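YPM (Yersinia pseudotuberculosis, PDB 1PM4) acts as a superantigenic mitogen, a toxin that probably stimulates T cells in the manner of other bacterial superantigens. Local coordinates at residues L49-R53 and L72-D76. Sequence-based numbering, arbitrary orientation.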
ATOM      1  N   LEU A  49      -2.250  13.581  -3.076  1.00  7.89           N
ATOM      2  CA  LEU A  49      -0.892  13.240  -3.477  1.00  8.66           C
ATOM      3  C   LEU A  49      -0.760  11.720  -3.592  1.00  9.32           C
ATOM      4  O   LEU A  49      -1.035  10.985  -2.628  1.00 10.33           O
ATOM      5  CB  LEU A  49       0.051  13.706  -2.394  1.00  9.17           C
ATOM      6  CG  LEU A  49       1.523  13.419  -2.629  1.00 10.30           C
ATOM      7  CD1 LEU A  49       2.109  14.145  -3.844  1.00 10.83           C
ATOM      8  CD2 LEU A  49       2.403  13.784  -1.398  1.00 11.72           C
ATOM      9  N   ILE A  50      -0.286  11.283  -4.739  1.00  8.39           N
ATOM     10  CA  ILE A  50      -0.127   9.865  -5.010  1.00  9.47           C
ATOM     11  C   ILE A  50       1.330   9.609  -5.357  1.00  9.88           C
ATOM     12  O   ILE A  50       1.915  10.306  -6.178  1.00  9.58           O
ATOM     13  CB  ILE A  50      -1.012   9.427  -6.167  1.00  9.48           C
ATOM     14  CG1 ILE A  50      -2.452   9.808  -5.914  1.00 10.23           C
ATOM     15  CG2 ILE A  50      -0.885   7.917  -6.368  1.00 11.66           C
ATOM     16  CD1 ILE A  50      -3.328   9.695  -7.181  1.00 16.54           C
ATOM     17  N   LEU A  51       1.952   8.649  -4.665  1.00 10.32           N
ATOM     18  CA  LEU A  51       3.270   8.142  -4.983  1.00 11.55           C
ATOM     19  C   LEU A  51       3.172   6.972  -5.941  1.00 11.05           C
ATOM     20  O   LEU A  51       2.494   5.954  -5.660  1.00 10.35           O
ATOM     21  CB  LEU A  51       4.010   7.742  -3.676  1.00 11.17           C
ATOM     22  CG  LEU A  51       5.386   7.059  -3.905  1.00 11.65           C
ATOM     23  CD1 LEU A  51       6.422   7.884  -4.768  1.00 11.39           C
ATOM     24  CD2 LEU A  51       5.974   6.654  -2.610  1.00 14.66           C
ATOM     25  N   LEU A  52       3.780   7.146  -7.120  1.00 11.54           N
ATOM     26  CA  LEU A  52       3.886   6.071  -8.077  1.00 13.52           C
ATOM     27  C   LEU A  52       5.326   5.590  -8.196  1.00 14.99           C
ATOM     28  O   LEU A  52       6.282   6.401  -8.121  1.00 15.42           O
ATOM     29  CB  LEU A  52       3.382   6.536  -9.396  1.00 13.64           C
ATOM     30  CG  LEU A  52       2.013   7.256  -9.405  1.00 14.37           C
ATOM     31  CD1 LEU A  52       2.013   8.092 -10.646  1.00 17.57           C
ATOM     32  CD2 LEU A  52       0.994   6.270  -9.444  1.00 16.90           C
ATOM     33  N   ARG A  53       5.476   4.293  -8.429  1.00 17.36           N
ATOM     34  CA  ARG A  53       6.778   3.695  -8.723  1.00 20.16           C
ATOM     35  C   ARG A  53       6.791   3.005 -10.065  1.00 21.62           C
ATOM     36  O   ARG A  53       5.789   2.441 -10.472  1.00 15.46           O
ATOM     37  CB  ARG A  53       7.229   2.737  -7.604  1.00 21.53           C
ATOM     38  CG  ARG A  53       8.680   3.106  -7.180  1.00 27.79           C
ATOM     39  CD  ARG A  53       9.370   2.281  -6.055  1.00 36.29           C
ATOM     40  NE  ARG A  53      10.535   2.928  -5.397  1.00 37.70           N
ATOM     41  CZ  ARG A  53      11.443   3.708  -5.999  1.00 41.53           C
ATOM     42  NH1 ARG A  53      11.372   4.002  -7.284  1.00 42.92           N
ATOM     43  NH2 ARG A  53      12.440   4.221  -5.296  1.00 43.00           N
ATOM     44  N   LEU A  72       3.558  11.585   3.331  1.00 13.09           N
ATOM     45  CA  LEU A  72       3.666  10.290   2.735  1.00 13.48           C
ATOM     46  C   LEU A  72       5.105   9.871   2.954  1.00 13.37           C
ATOM     47  O   LEU A  72       6.025  10.586   2.528  1.00 12.43           O
ATOM     48  CB  LEU A  72       3.413  10.417   1.267  1.00 15.19           C
ATOM     49  CG  LEU A  72       3.066   9.237   0.418  1.00 20.07           C
ATOM     50  CD1 LEU A  72       2.178   9.740  -0.760  1.00 20.44           C
ATOM     51  CD2 LEU A  72       4.319   8.478  -0.039  1.00 24.55           C
ATOM     52  N   LYS A  73       5.290   8.740   3.605  1.00 12.23           N
ATOM     53  CA  LYS A  73       6.627   8.160   3.814  1.00 13.24           C
ATOM     54  C   LYS A  73       6.631   6.753   3.307  1.00 12.38           C
ATOM     55  O   LYS A  73       5.630   6.037   3.490  1.00 12.46           O
ATOM     56  CB  LYS A  73       6.967   8.122   5.291  1.00 13.54           C
ATOM     57  CG  LYS A  73       6.941   9.440   5.967  1.00 17.07           C
ATOM     58  CD  LYS A  73       7.635   9.388   7.298  1.00 22.59           C
ATOM     59  CE  LYS A  73       7.352  10.629   8.099  1.00 22.19           C
ATOM     60  NZ  LYS A  73       7.946  10.590   9.418  1.00 26.59           N
ATOM     61  N   TYR A  74       7.757   6.356   2.711  1.00 12.42           N
ATOM     62  CA  TYR A  74       7.913   5.022   2.122  1.00 12.45           C
ATOM     63  C   TYR A  74       9.382   4.604   2.070  1.00 11.47           C
ATOM     64  O   TYR A  74      10.205   5.316   1.566  1.00 13.49           O
ATOM     65  CB  TYR A  74       7.321   5.012   0.705  1.00 13.36           C
ATOM     66  CG  TYR A  74       7.632   3.776  -0.099  1.00 12.01           C
ATOM     67  CD1 TYR A  74       6.898   2.635   0.027  1.00 17.96           C
ATOM     68  CD2 TYR A  74       8.702   3.787  -0.951  1.00 17.68           C
ATOM     69  CE1 TYR A  74       7.259   1.500  -0.705  1.00 19.43           C
ATOM     70  CE2 TYR A  74       9.055   2.685  -1.682  1.00 22.19           C
ATOM     71  CZ  TYR A  74       8.350   1.559  -1.549  1.00 20.93           C
ATOM     72  OH  TYR A  74       8.767   0.499  -2.367  1.00 30.09           O
ATOM     73  N   GLU A  75       9.712   3.421   2.579  1.00 10.64           N
ATOM     74  CA  GLU A  75      11.076   2.968   2.627  1.00 11.38           C
ATOM     75  C   GLU A  75      11.299   1.965   1.572  1.00 11.74           C
ATOM     76  O   GLU A  75      10.567   1.011   1.507  1.00 10.78           O
ATOM     77  CB  GLU A  75      11.414   2.236   3.965  1.00 11.77           C
ATOM     78  CG  GLU A  75      11.159   3.003   5.191  1.00 14.33           C
ATOM     79  CD  GLU A  75      11.873   2.499   6.417  1.00 10.22           C
ATOM     80  OE1 GLU A  75      12.521   1.481   6.390  1.00 16.15           O
ATOM     81  OE2 GLU A  75      11.678   3.170   7.368  1.00 18.71           O
ATOM     82  N   ASP A  76      12.385   2.151   0.831  1.00 14.43           N
ATOM     83  CA  ASP A  76      12.840   1.314  -0.253  1.00 18.98           C
ATOM     84  C   ASP A  76      14.319   1.022  -0.036  1.00 17.91           C
ATOM     85  O   ASP A  76      15.079   1.964   0.175  1.00 17.62           O
ATOM     86  CB  ASP A  76      12.708   2.164  -1.542  1.00 21.78           C
ATOM     87  CG  ASP A  76      12.820   1.363  -2.753  1.00 26.74           C
ATOM     88  OD1 ASP A  76      13.947   0.914  -3.027  1.00 30.24           O
ATOM     89  OD2 ASP A  76      11.822   1.108  -3.468  1.00 37.46           O
TER
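L51 and L72 meet between two strands that face each other across the jelly-roll sandwich, 49-53 in one four-stranded antiparallel sheet and 72-76 on the outermost strand of the other within this chain. The segment axes run nearly parallel, 18° apart, and approach to 9.0 Å, so the gap is filled mainly by side chains. L49, L51 and R53 point toward L72, Y74 and D76. L72 straddles two leucines: its CD1 lies 4.1 Å from CD2 of L49, and its CD2 packs 3.6 Å from CD2 of L51. A chi1 of 175° turns CG of L51 away from the backbone N; L51 CD2 also lies 3.9 Å from Y74 CB, the two side chains crossing at about a right angle. W86 of strand 84-90 touches both L51 and L72. Farther along, the chain of R53, extended from CG to NE, passes Y74, R53 NE lying 4.0 Å from Y74 CE2, and meets D76 coming from the opposite direction. NE lies 2.9 Å from D76 OD2 in a salt bridge whose hydrogen bond is weak and bent, at 126°; the position of OD2 is less certain. R53 NH1 bonds to the carbonyl of L82, and D76 OD1 to the backbone N of Y78. The contact thus grades from a leucine core into a polar end where a buried ion pair, if OD2 is rightly placed, would probably offset the cost of burying both charges.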